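Local coordinates for 39 kDa initiator binding protein (Trichomonas vaginalis, PDB 1PP7) that binds the initiator element of core promoters through the DNA-binding domain held in this chain, consistent with a part in starting transcription, at residues 85-90 with 103-108; 57-60 with 64-67; 32-37 with 74-79. All coordinates share one frame; numbering follows the deposited sequence.

Interaction 1 (85-90 with 103-108). With nucleotides of chain B; nucleotides of chain A.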
loop_
_atom_site.group_PDB
_atom_site.type_symbol
_atom_site.label_atom_id
_atom_site.label_comp_id
_atom_site.label_asym_id
_atom_site.label_seq_id
_atom_site.Cartn_x
_atom_site.Cartn_y
_atom_site.Cartn_z
ATOM N N VAL C 85 -10.209 5.919 -4.820
ATOM C CA VAL C 85 -11.462 5.881 -4.115
ATOM C C VAL C 85 -11.244 5.310 -2.663
ATOM O O VAL C 85 -11.783 5.853 -1.677
ATOM C CB VAL C 85 -12.498 5.056 -4.938
ATOM C CG1 VAL C 85 -13.604 4.541 -4.055
ATOM C CG2 VAL C 85 -13.124 5.946 -6.039
ATOM N N ASN C 86 -10.463 4.226 -2.537
ATOM C CA ASN C 86 -10.177 3.640 -1.236
ATOM C C ASN C 86 -9.393 4.600 -0.293
ATOM O O ASN C 86 -9.680 4.633 0.942
ATOM C CB ASN C 86 -9.383 2.330 -1.391
ATOM C CG ASN C 86 -10.231 1.165 -1.934
ATOM O OD1 ASN C 86 -11.491 1.218 -1.981
ATOM N ND2 ASN C 86 -9.544 0.116 -2.344
ATOM N N LEU C 87 -8.404 5.337 -0.837
ATOM C CA LEU C 87 -7.638 6.276 -0.001
ATOM C C LEU C 87 -8.617 7.363 0.536
ATOM O O LEU C 87 -8.653 7.662 1.763
ATOM C CB LEU C 87 -6.478 6.921 -0.792
ATOM C CG LEU C 87 -5.446 5.907 -1.328
ATOM C CD1 LEU C 87 -4.417 6.636 -2.046
ATOM C CD2 LEU C 87 -4.795 5.139 -0.257
ATOM N N ARG C 88 -9.411 7.903 -0.389
ATOM C CA ARG C 88 -10.434 8.887 -0.103
ATOM C C ARG C 88 -11.404 8.401 0.985
ATOM O O ARG C 88 -11.488 9.012 2.063
ATOM C CB ARG C 88 -11.199 9.245 -1.410
ATOM C CG ARG C 88 -12.723 9.645 -1.280
ATOM C CD ARG C 88 -12.962 11.069 -1.743
ATOM N NE ARG C 88 -11.665 11.731 -1.890
ATOM C CZ ARG C 88 -11.455 13.053 -1.931
ATOM N NH1 ARG C 88 -12.487 13.910 -1.829
ATOM N NH2 ARG C 88 -10.197 13.513 -2.086
ATOM N N ASP C 89 -12.089 7.289 0.738
ATOM C CA ASP C 89 -13.094 6.789 1.694
ATOM C C ASP C 89 -12.579 6.241 2.990
ATOM O O ASP C 89 -13.323 6.148 3.951
ATOM C CB ASP C 89 -14.014 5.764 1.021
ATOM C CG ASP C 89 -14.606 6.289 -0.325
ATOM O OD1 ASP C 89 -15.090 5.434 -1.137
ATOM O OD2 ASP C 89 -14.589 7.542 -0.573
ATOM N N LEU C 90 -11.303 5.881 3.048
ATOM C CA LEU C 90 -10.753 5.378 4.304
ATOM C C LEU C 90 -9.968 6.433 5.098
ATOM O O LEU C 90 -9.293 6.121 6.084
ATOM C CB LEU C 90 -9.945 4.091 4.059
ATOM C CG LEU C 90 -10.848 2.970 3.485
ATOM C CD1 LEU C 90 -10.119 1.704 3.278
ATOM C CD2 LEU C 90 -11.985 2.728 4.451
ATOM N N THR C 103 3.599 10.175 -4.521
ATOM C CA THR C 103 2.617 10.891 -3.775
ATOM C C THR C 103 2.947 10.571 -2.299
ATOM O O THR C 103 3.612 9.563 -2.032
ATOM C CB THR C 103 1.233 10.470 -4.413
ATOM O OG1 THR C 103 0.401 11.626 -4.539
ATOM C CG2 THR C 103 0.584 9.345 -3.760
ATOM N N GLN C 104 2.607 11.468 -1.360
ATOM C CA GLN C 104 2.915 11.242 0.063
ATOM C C GLN C 104 1.678 11.244 0.873
ATOM O O GLN C 104 0.730 11.963 0.535
ATOM C CB GLN C 104 3.826 12.317 0.587
ATOM C CG GLN C 104 5.213 11.820 0.863
ATOM C CD GLN C 104 6.162 12.936 1.057
ATOM O OE1 GLN C 104 5.937 13.808 1.914
ATOM N NE2 GLN C 104 7.249 12.943 0.253
ATOM N N TRP C 105 1.702 10.481 1.977
ATOM C CA TRP C 105 0.520 10.293 2.816
ATOM C C TRP C 105 0.666 10.100 4.299
ATOM O O TRP C 105 1.718 9.731 4.764
ATOM C CB TRP C 105 -0.261 9.053 2.354
ATOM C CG TRP C 105 -0.610 9.075 0.940
ATOM C CD1 TRP C 105 0.236 8.886 -0.102
ATOM C CD2 TRP C 105 -1.887 9.387 0.375
ATOM N NE1 TRP C 105 -0.411 9.069 -1.264
ATOM C CE2 TRP C 105 -1.725 9.375 -1.018
ATOM C CE3 TRP C 105 -3.140 9.670 0.909
ATOM C CZ2 TRP C 105 -2.782 9.641 -1.908
ATOM C CZ3 TRP C 105 -4.187 9.941 0.041
ATOM C CH2 TRP C 105 -3.998 9.926 -1.358
ATOM N N LYS C 106 -0.468 10.267 5.006
ATOM C CA LYS C 106 -0.598 10.047 6.444
ATOM C C LYS C 106 -2.071 9.745 6.736
ATOM O O LYS C 106 -2.947 10.042 5.941
ATOM C CB LYS C 106 -0.108 11.247 7.268
ATOM C CG LYS C 106 -1.188 12.112 7.924
ATOM C CD LYS C 106 -0.845 13.579 7.803
ATOM C CE LYS C 106 -1.356 14.437 8.987
ATOM N NZ LYS C 106 -2.821 14.537 9.140
ATOM N N ARG C 107 -2.357 9.142 7.881
ATOM C CA ARG C 107 -3.735 8.778 8.229
ATOM C C ARG C 107 -3.644 8.576 9.714
ATOM O O ARG C 107 -2.709 7.932 10.188
ATOM C CB ARG C 107 -4.134 7.477 7.529
ATOM C CG ARG C 107 -5.553 7.015 7.884
ATOM C CD ARG C 107 -5.779 5.537 7.617
ATOM N NE ARG C 107 -7.189 5.155 7.642
ATOM C CZ ARG C 107 -7.671 4.050 8.240
ATOM N NH1 ARG C 107 -6.875 3.196 8.893
ATOM N NH2 ARG C 107 -8.953 3.774 8.147
ATOM N N SER C 108 -4.583 9.105 10.479
ATOM C CA SER C 108 -4.442 8.985 11.925
ATOM C C SER C 108 -4.394 7.518 12.435
ATOM O O SER C 108 -5.200 6.681 12.058
ATOM C CB SER C 108 -5.533 9.836 12.620
ATOM O OG SER C 108 -6.784 9.171 12.557
ATOM P P DG B 4 -8.860 12.356 -4.929
ATOM O OP1 DG B 4 -8.382 13.035 -3.680
ATOM O OP2 DG B 4 -8.874 10.883 -5.020
ATOM O "O5'" DG B 4 -10.324 12.887 -5.224
ATOM C "C5'" DG B 4 -10.507 14.258 -5.559
ATOM C "C4'" DG B 4 -11.863 14.467 -6.183
ATOM O "O4'" DG B 4 -11.862 13.981 -7.551
ATOM C "C3'" DG B 4 -12.983 13.720 -5.470
ATOM O "O3'" DG B 4 -14.123 14.583 -5.439
ATOM C "C2'" DG B 4 -13.159 12.471 -6.332
ATOM C "C1'" DG B 4 -12.847 12.994 -7.731
ATOM N N9 DG B 4 -12.365 12.044 -8.735
ATOM C C8 DG B 4 -11.283 11.170 -8.666
ATOM N N7 DG B 4 -11.122 10.449 -9.760
ATOM C C5 DG B 4 -12.154 10.875 -10.594
ATOM C C6 DG B 4 -12.511 10.461 -11.912
ATOM O O6 DG B 4 -11.948 9.636 -12.632
ATOM N N1 DG B 4 -13.654 11.134 -12.374
ATOM C C2 DG B 4 -14.356 12.096 -11.653
ATOM N N2 DG B 4 -15.438 12.650 -12.242
ATOM N N3 DG B 4 -14.020 12.491 -10.432
ATOM C C4 DG B 4 -12.931 11.852 -9.967
ATOM P P DT A 7 -11.220 -3.655 -3.459
ATOM O OP1 DT A 7 -10.779 -5.090 -3.530
ATOM O OP2 DT A 7 -10.214 -2.552 -3.348
ATOM O "O5'" DT A 7 -12.074 -3.346 -4.756
ATOM C "C5'" DT A 7 -12.825 -4.394 -5.352
ATOM C "C4'" DT A 7 -13.462 -3.917 -6.630
ATOM O "O4'" DT A 7 -14.671 -3.174 -6.346
ATOM C "C3'" DT A 7 -12.580 -3.028 -7.505
ATOM O "O3'" DT A 7 -12.479 -3.617 -8.804
ATOM C "C2'" DT A 7 -13.334 -1.714 -7.540
ATOM C "C1'" DT A 7 -14.768 -2.135 -7.270
ATOM N N1 DT A 7 -15.639 -1.099 -6.695
ATOM C C2 DT A 7 -16.879 -0.949 -7.270
ATOM O O2 DT A 7 -17.231 -1.629 -8.225
ATOM N N3 DT A 7 -17.683 0.037 -6.703
ATOM C C4 DT A 7 -17.343 0.871 -5.631
ATOM O O4 DT A 7 -18.159 1.724 -5.209
ATOM C C5 DT A 7 -15.995 0.648 -5.078
ATOM C C7 DT A 7 -15.532 1.479 -3.921
ATOM C C6 DT A 7 -15.233 -0.309 -5.636
ATOM P P DT B 5 -15.448 14.164 -4.614
ATOM O OP1 DT B 5 -15.963 15.375 -3.907
ATOM O OP2 DT B 5 -15.195 12.907 -3.856
ATOM O "O5'" DT B 5 -16.460 13.816 -5.783
ATOM C "C5'" DT B 5 -16.630 14.711 -6.871
ATOM C "C4'" DT B 5 -17.681 14.181 -7.820
ATOM O "O4'" DT B 5 -17.099 13.257 -8.781
ATOM C "C3'" DT B 5 -18.894 13.481 -7.171
ATOM O "O3'" DT B 5 -20.115 14.019 -7.716
ATOM C "C2'" DT B 5 -18.733 12.012 -7.556
ATOM C "C1'" DT B 5 -17.928 12.090 -8.866
ATOM N N1 DT B 5 -17.042 10.945 -9.171
ATOM C C2 DT B 5 -17.194 10.358 -10.393
ATOM O O2 DT B 5 -18.070 10.700 -11.174
ATOM N N3 DT B 5 -16.274 9.368 -10.674
ATOM C C4 DT B 5 -15.234 8.940 -9.861
ATOM O O4 DT B 5 -14.433 8.108 -10.277
ATOM C C5 DT B 5 -15.178 9.572 -8.557
ATOM C C7 DT B 5 -14.129 9.143 -7.572
ATOM C C6 DT B 5 -16.080 10.521 -8.283
#
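L87 meets W105 where the recognition helix of a winged-helix domain, 80-89, packs beneath strand 102-106, part of the sheet and wing that follow it. This is the tight side of the contact. CD1 of L87 sits over one face of the indole, displaced toward its rim, 3.4 Å from W105 CH2 and 3.7 Å from the centroid of the six-membered ring, a CH-pi contact. A branched aliphatic tip suits this place because it can press a methyl on a broad ring, and the two side chains cross nearly at right angles. With CG of W105 turned away from its carbonyl carbon (chi1 -54°), the indole reaches back toward the helix, and it also meets the ring of F65.

The solvent side of the helix is looser: R88 is exposed, its guanidinium beside the DG4 and DT5 phosphates of chain B. V85 and N86 are buried against the DNA. V85 offers CG1 to the methyl C7 of DT7 of chain A at 3.6 Å and CG2 to C7 of DT5 of chain B at 3.7 Å, a fit consistent with recognition of thymine methyls. N86, whose amide can donate to a phosphate oxygen, gives ND2 to OP2 of DT7 of chain A at 2.9 Å.

Just past the helix end, the carbonyl of L90 is taken up by R107, with CG opposite the backbone N (chi1 178°) and the chain extended from CG to NE. Arginine suits this place by presenting two N-H groups in one plane to a single oxygen. R107 NH2 is shared with the backbone oxygen of D118. L90 O lies near the guanidinium plane, 2.8 Å from R107 NE and 3.1 Å from R107 NH2.

Interaction 2 (57-60 with 64-67)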
loop_
_atom_site.group_PDB
_atom_site.type_symbol
_atom_site.label_atom_id
_atom_site.label_comp_id
_atom_site.label_asym_id
_atom_site.label_seq_id
_atom_site.Cartn_x
_atom_site.Cartn_y
_atom_site.Cartn_z
ATOM N N LEU C 57 6.617 2.313 -2.308
ATOM C CA LEU C 57 5.749 2.288 -1.158
ATOM C C LEU C 57 6.676 2.132 0.035
ATOM O O LEU C 57 7.131 1.030 0.310
ATOM C CB LEU C 57 4.784 1.108 -1.236
ATOM C CG LEU C 57 3.711 1.106 -0.165
ATOM C CD1 LEU C 57 3.154 2.502 -0.101
ATOM C CD2 LEU C 57 2.633 0.050 -0.472
ATOM N N SER C 58 6.965 3.248 0.719
ATOM C CA SER C 58 7.841 3.257 1.898
ATOM C C SER C 58 7.614 4.389 2.914
ATOM O O SER C 58 7.148 5.474 2.583
ATOM C CB SER C 58 9.339 3.233 1.475
ATOM O OG SER C 58 9.657 4.229 0.541
ATOM N N TRP C 59 7.923 4.112 4.174
ATOM C CA TRP C 59 7.770 5.138 5.206
ATOM C C TRP C 59 8.872 6.191 5.065
ATOM O O TRP C 59 10.047 5.879 4.796
ATOM C CB TRP C 59 7.888 4.537 6.603
ATOM C CG TRP C 59 6.800 3.555 6.958
ATOM C CD1 TRP C 59 6.916 2.187 7.020
ATOM C CD2 TRP C 59 5.443 3.865 7.344
ATOM N NE1 TRP C 59 5.722 1.644 7.422
ATOM C CE2 TRP C 59 4.806 2.649 7.628
ATOM C CE3 TRP C 59 4.718 5.056 7.479
ATOM C CZ2 TRP C 59 3.491 2.580 8.028
ATOM C CZ3 TRP C 59 3.410 4.996 7.880
ATOM C CH2 TRP C 59 2.804 3.763 8.148
ATOM N N ILE C 60 8.510 7.441 5.248
ATOM C CA ILE C 60 9.525 8.486 5.212
ATOM C C ILE C 60 9.715 8.939 6.705
ATOM O O ILE C 60 10.683 9.590 7.060
ATOM C CB ILE C 60 9.104 9.625 4.228
ATOM C CG1 ILE C 60 7.821 10.294 4.691
ATOM C CG2 ILE C 60 8.860 9.020 2.823
ATOM C CD1 ILE C 60 7.244 11.192 3.632
ATOM N N GLU C 64 4.446 8.999 8.014
ATOM C CA GLU C 64 4.104 9.378 6.671
ATOM C C GLU C 64 4.757 8.374 5.746
ATOM O O GLU C 64 5.811 7.822 6.063
ATOM C CB GLU C 64 4.618 10.820 6.390
ATOM C CG GLU C 64 4.266 11.786 7.543
ATOM C CD GLU C 64 4.455 13.305 7.240
ATOM O OE1 GLU C 64 4.109 14.130 8.151
ATOM O OE2 GLU C 64 4.935 13.676 6.119
ATOM N N PHE C 65 4.136 8.120 4.605
ATOM C CA PHE C 65 4.696 7.203 3.614
ATOM C C PHE C 65 4.495 7.849 2.261
ATOM O O PHE C 65 3.701 8.775 2.098
ATOM C CB PHE C 65 4.017 5.795 3.642
ATOM C CG PHE C 65 2.514 5.784 3.351
ATOM C CD1 PHE C 65 1.574 5.994 4.396
ATOM C CD2 PHE C 65 2.038 5.439 2.085
ATOM C CE1 PHE C 65 0.209 5.854 4.187
ATOM C CE2 PHE C 65 0.659 5.287 1.847
ATOM C CZ PHE C 65 -0.262 5.495 2.905
ATOM N N LYS C 66 5.249 7.370 1.285
ATOM C CA LYS C 66 5.132 7.882 -0.044
ATOM C C LYS C 66 4.894 6.662 -0.854
ATOM O O LYS C 66 5.268 5.565 -0.427
ATOM C CB LYS C 66 6.416 8.562 -0.495
ATOM C CG LYS C 66 7.703 7.715 -0.354
ATOM C CD LYS C 66 8.802 8.413 -1.177
ATOM C CE LYS C 66 10.227 8.146 -0.644
ATOM N NZ LYS C 66 11.329 8.598 -1.632
ATOM N N MET C 67 4.299 6.839 -2.033
ATOM C CA MET C 67 4.029 5.699 -2.875
ATOM C C MET C 67 3.841 6.155 -4.294
ATOM O O MET C 67 3.703 7.346 -4.547
ATOM C CB MET C 67 2.746 4.958 -2.391
ATOM C CG MET C 67 1.408 5.606 -2.772
ATOM S SD MET C 67 -0.044 4.542 -2.250
ATOM C CE MET C 67 -0.795 5.512 -1.058
#
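S58 and K66 form the hydrogen-bonded pair at the middle of the antiparallel hairpin 57-59/65-67, at one edge of the domain's four-stranded sheet, with 57-59 outermost. Its backbone bonds are S58 N to K66 O (3.1 Å) and K66 N to S58 O (3.0 Å). Past W59 the ladder is extended by I60 N, which donates to E64 O at 2.8 Å.

Aromatic contact belongs to the face bearing L57, W59, F65 and M67. F65 turns its edge toward the face of W59 in a T-shaped pair, with centroids 5.8 Å apart and planes at 79°. CE3 of W59, at the indole edge, also lies 3.3 Å from E64 O.

Apolar packing continues along that face. CG of L57 lies opposite the backbone N (chi1 -172°), bringing CD1 to M67 CB at 3.4 Å and F65 CD2 at 3.8 Å. L57's branched apolar tip also fits among leucines of helix 34-45. Beyond the strand end, I60 CG2 lies 3.6 Å from CG of K66, whose long methylene chain serves as apolar cover while its amine makes a cation-pi contact with W102.

The hairpin is thus amphipathic: one face is largely apolar and, through L57 and M67, joins the helices; the other carries polar S58 and K66, which satisfy their backbone N and O in each other, while F65 and M67 bond strand 102-106.

Interaction 3 (32-37 with 74-79). With nucleotides of chain A.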
loop_
_atom_site.group_PDB
_atom_site.type_symbol
_atom_site.label_atom_id
_atom_site.label_comp_id
_atom_site.label_asym_id
_atom_site.label_seq_id
_atom_site.Cartn_x
_atom_site.Cartn_y
_atom_site.Cartn_z
ATOM N N SER C 32 -8.556 -8.498 5.993
ATOM C CA SER C 32 -8.935 -8.527 4.613
ATOM C C SER C 32 -9.197 -7.070 4.130
ATOM O O SER C 32 -9.340 -6.858 2.920
ATOM C CB SER C 32 -10.184 -9.419 4.422
ATOM O OG SER C 32 -11.407 -8.740 4.747
ATOM N N ARG C 33 -9.240 -6.082 5.044
ATOM C CA ARG C 33 -9.480 -4.704 4.614
ATOM C C ARG C 33 -8.267 -3.924 4.047
ATOM O O ARG C 33 -7.108 -4.207 4.366
ATOM C CB ARG C 33 -10.171 -3.928 5.722
ATOM C CG ARG C 33 -11.504 -4.546 5.965
ATOM C CD ARG C 33 -12.300 -3.863 6.977
ATOM N NE ARG C 33 -12.679 -2.558 6.462
ATOM C CZ ARG C 33 -13.636 -1.809 7.007
ATOM N NH1 ARG C 33 -14.297 -2.243 8.084
ATOM N NH2 ARG C 33 -13.954 -0.643 6.459
ATOM N N PHE C 34 -8.560 -2.963 3.181
ATOM C CA PHE C 34 -7.530 -2.152 2.494
ATOM C C PHE C 34 -6.410 -1.544 3.386
ATOM O O PHE C 34 -5.240 -1.639 3.062
ATOM C CB PHE C 34 -8.239 -1.043 1.678
ATOM C CG PHE C 34 -7.300 -0.121 0.993
ATOM C CD1 PHE C 34 -6.906 1.079 1.605
ATOM C CD2 PHE C 34 -6.744 -0.470 -0.229
ATOM C CE1 PHE C 34 -5.968 1.918 1.004
ATOM C CE2 PHE C 34 -5.795 0.380 -0.820
ATOM C CZ PHE C 34 -5.417 1.583 -0.184
ATOM N N PRO C 35 -6.777 -0.924 4.531
ATOM C CA PRO C 35 -5.770 -0.340 5.429
ATOM C C PRO C 35 -4.711 -1.356 5.818
ATOM O O PRO C 35 -3.513 -1.039 5.710
ATOM C CB PRO C 35 -6.578 0.093 6.669
ATOM C CG PRO C 35 -7.927 0.339 6.118
ATOM C CD PRO C 35 -8.129 -0.800 5.115
ATOM N N ARG C 36 -5.147 -2.562 6.263
ATOM C CA ARG C 36 -4.206 -3.581 6.705
ATOM C C ARG C 36 -3.497 -4.233 5.551
ATOM O O ARG C 36 -2.390 -4.775 5.721
ATOM C CB ARG C 36 -4.868 -4.619 7.584
ATOM C CG ARG C 36 -5.267 -4.075 8.928
ATOM C CD ARG C 36 -5.488 -5.208 9.850
ATOM N NE ARG C 36 -6.111 -4.847 11.109
ATOM C CZ ARG C 36 -6.338 -5.764 12.037
ATOM N NH1 ARG C 36 -5.987 -7.034 11.751
ATOM N NH2 ARG C 36 -6.840 -5.436 13.245
ATOM N N LYS C 37 -4.112 -4.200 4.375
ATOM C CA LYS C 37 -3.397 -4.693 3.214
ATOM C C LYS C 37 -2.281 -3.647 2.933
ATOM O O LYS C 37 -1.123 -4.020 2.735
ATOM C CB LYS C 37 -4.316 -4.838 2.002
ATOM C CG LYS C 37 -5.332 -5.943 2.229
ATOM C CD LYS C 37 -6.465 -5.887 1.231
ATOM C CE LYS C 37 -6.900 -7.288 0.862
ATOM N NZ LYS C 37 -8.234 -7.341 0.131
ATOM N N LEU C 74 -1.328 -1.805 -9.049
ATOM C CA LEU C 74 -1.033 -3.080 -9.726
ATOM C C LEU C 74 -0.817 -4.245 -8.800
ATOM O O LEU C 74 -1.579 -5.216 -8.842
ATOM C CB LEU C 74 0.205 -3.001 -10.638
ATOM C CG LEU C 74 0.029 -2.166 -11.898
ATOM C CD1 LEU C 74 1.375 -1.952 -12.605
ATOM C CD2 LEU C 74 -0.924 -2.857 -12.791
ATOM N N VAL C 75 0.210 -4.160 -7.955
ATOM C CA VAL C 75 0.488 -5.273 -7.047
ATOM C C VAL C 75 -0.734 -5.650 -6.183
ATOM O O VAL C 75 -0.831 -6.785 -5.691
ATOM C CB VAL C 75 1.708 -4.973 -6.141
ATOM C CG1 VAL C 75 2.825 -4.376 -6.952
ATOM C CG2 VAL C 75 1.373 -4.005 -5.099
ATOM N N MET C 76 -1.677 -4.719 -6.020
ATOM C CA MET C 76 -2.860 -4.951 -5.205
ATOM C C MET C 76 -4.033 -5.510 -5.962
ATOM O O MET C 76 -5.013 -6.003 -5.352
ATOM C CB MET C 76 -3.311 -3.686 -4.542
ATOM C CG MET C 76 -2.471 -3.282 -3.392
ATOM S SD MET C 76 -3.378 -1.971 -2.592
ATOM C CE MET C 76 -3.374 -2.436 -0.914
ATOM N N GLY C 77 -3.922 -5.451 -7.285
ATOM C CA GLY C 77 -4.966 -5.952 -8.163
ATOM C C GLY C 77 -6.182 -5.048 -8.304
ATOM O O GLY C 77 -7.299 -5.545 -8.434
ATOM N N ILE C 78 -6.003 -3.735 -8.267
ATOM C CA ILE C 78 -7.155 -2.844 -8.397
ATOM C C ILE C 78 -6.807 -1.729 -9.331
ATOM O O ILE C 78 -5.648 -1.345 -9.444
ATOM C CB ILE C 78 -7.631 -2.287 -6.997
ATOM C CG1 ILE C 78 -6.523 -1.411 -6.370
ATOM C CG2 ILE C 78 -8.027 -3.498 -6.071
ATOM C CD1 ILE C 78 -6.714 -1.031 -4.899
ATOM N N LYS C 79 -7.803 -1.236 -10.049
ATOM C CA LYS C 79 -7.556 -0.111 -10.969
ATOM C C LYS C 79 -7.035 1.128 -10.190
ATOM O O LYS C 79 -7.319 1.274 -8.998
ATOM C CB LYS C 79 -8.861 0.294 -11.666
ATOM C CG LYS C 79 -9.680 -0.821 -12.248
ATOM C CD LYS C 79 -9.329 -1.062 -13.700
ATOM C CE LYS C 79 -8.086 -1.967 -13.838
ATOM N NZ LYS C 79 -8.383 -3.433 -13.626
ATOM P P DC A 6 -12.525 -1.978 2.730
ATOM O OP1 DC A 6 -11.273 -2.667 2.259
ATOM O OP2 DC A 6 -12.588 -1.351 4.099
ATOM O "O5'" DC A 6 -12.986 -0.899 1.630
ATOM C "C5'" DC A 6 -12.541 -0.950 0.256
ATOM C "C4'" DC A 6 -13.171 -2.108 -0.487
ATOM O "O4'" DC A 6 -14.606 -1.964 -0.459
ATOM C "C3'" DC A 6 -12.804 -2.244 -1.972
ATOM O "O3'" DC A 6 -12.286 -3.525 -2.276
ATOM C "C2'" DC A 6 -14.105 -2.072 -2.737
ATOM C "C1'" DC A 6 -15.161 -2.386 -1.700
ATOM N N1 DC A 6 -16.418 -1.648 -1.884
ATOM C C2 DC A 6 -17.264 -2.004 -2.937
ATOM O O2 DC A 6 -16.905 -2.884 -3.726
ATOM N N3 DC A 6 -18.443 -1.377 -3.067
ATOM C C4 DC A 6 -18.786 -0.406 -2.205
ATOM N N4 DC A 6 -19.962 0.179 -2.375
ATOM C C5 DC A 6 -17.934 0.002 -1.144
ATOM C C6 DC A 6 -16.768 -0.639 -1.025
ATOM P P DA A 5 -17.859 -2.943 6.719
ATOM O OP1 DA A 5 -17.291 -3.520 7.949
ATOM O OP2 DA A 5 -18.383 -1.548 6.703
ATOM O "O5'" DA A 5 -16.763 -3.056 5.581
ATOM C "C5'" DA A 5 -16.276 -4.331 5.174
ATOM C "C4'" DA A 5 -15.618 -4.189 3.823
ATOM O "O4'" DA A 5 -16.634 -4.222 2.802
ATOM C "C3'" DA A 5 -14.865 -2.870 3.605
ATOM O "O3'" DA A 5 -13.704 -3.090 2.777
ATOM C "C2'" DA A 5 -15.890 -2.032 2.870
ATOM C "C1'" DA A 5 -16.513 -3.098 1.993
ATOM N N9 DA A 5 -17.829 -2.822 1.407
ATOM C C8 DA A 5 -18.726 -1.819 1.715
ATOM N N7 DA A 5 -19.783 -1.789 0.934
ATOM C C5 DA A 5 -19.586 -2.855 0.067
ATOM C C6 DA A 5 -20.339 -3.322 -1.031
ATOM N N6 DA A 5 -21.539 -2.794 -1.375
ATOM N N1 DA A 5 -19.829 -4.359 -1.751
ATOM C C2 DA A 5 -18.650 -4.908 -1.354
ATOM N N3 DA A 5 -17.864 -4.571 -0.314
ATOM C C4 DA A 5 -18.393 -3.517 0.355
ATOM P P DT A 8 -11.392 -3.082 -9.875
ATOM O OP1 DT A 8 -10.875 -4.342 -10.463
ATOM O OP2 DT A 8 -10.432 -2.077 -9.395
ATOM O "O5'" DT A 8 -12.396 -2.354 -10.839
ATOM C "C5'" DT A 8 -13.590 -3.046 -11.158
ATOM C "C4'" DT A 8 -14.475 -2.214 -12.038
ATOM O "O4'" DT A 8 -15.317 -1.446 -11.185
ATOM C "C3'" DT A 8 -13.768 -1.229 -12.952
ATOM O "O3'" DT A 8 -14.183 -1.450 -14.292
ATOM C "C2'" DT A 8 -14.257 0.120 -12.483
ATOM C "C1'" DT A 8 -15.511 -0.180 -11.731
ATOM N N1 DT A 8 -15.824 0.735 -10.608
ATOM C C2 DT A 8 -17.112 1.268 -10.540
ATOM O O2 DT A 8 -17.989 0.957 -11.292
ATOM N N3 DT A 8 -17.327 2.150 -9.514
ATOM C C4 DT A 8 -16.436 2.493 -8.518
ATOM O O4 DT A 8 -16.802 3.256 -7.616
ATOM C C5 DT A 8 -15.112 1.871 -8.626
ATOM C C7 DT A 8 -14.079 2.161 -7.584
ATOM C C6 DT A 8 -14.880 1.047 -9.662
#
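F34 and M76 meet side chain to side chain, crossing at about a right angle, in a Met-aromatic contact that joins the start of helix 34-45 to the end of helix 69-76, the first helix of the domain's helix-turn-helix. CB of F34 begins beside the DNA, 3.5 Å from OP1 of DC6 of chain A. Because CG stands opposite the backbone N (chi1 177°), the ring leaves that phosphate and enters the protein. CD1 then meets L90, and CD2 faces both N86 and the methyl of M76. CE2 goes deepest into the contact, 3.7 Å from M76 CE and 3.8 Å from M76 SD, with I78 CD1 a little farther. CZ, the tip, rests on L87. A flat apolar ring suits a place ringed by two helices, and a flexible methionine can follow its outline; M76 CE also touches K37 CB at 3.9 Å.

Both segments hold the sugar-phosphate backbone of DNA chain A. R33, the N-cap residue, donates through NE and NH2 to OP2 of DC6. G77, with positive phi, closes helix 69-76 in a Schellman motif. F34 N bonds OP1 of DC6 at 2.9 Å; K79 N bonds OP2 of DT8 at 2.8 Å.

All three contacts belong to one winged-helix DNA-binding domain. Along the chain, interaction 2 falls between the two segments of interaction 3, and interaction 1 follows both. Interactions 1 and 2, with centres 12 Å apart, share the antiparallel sheet: strands 65-67 and 102-106 are neighbours, joined by backbone bonds. Interactions 1 and 3, with centres 13 Å apart, meet through helix 80-89, which follows helix 69-76 in the helix-turn-helix, and around the ring of F34. Interactions 2 and 3, with centres 16 Å apart, do not touch and lie on opposite sides of the chain's centre. The recognition helix is thus held between sheet and helices, while interactions 1 and 3 directly contact the promoter DNA.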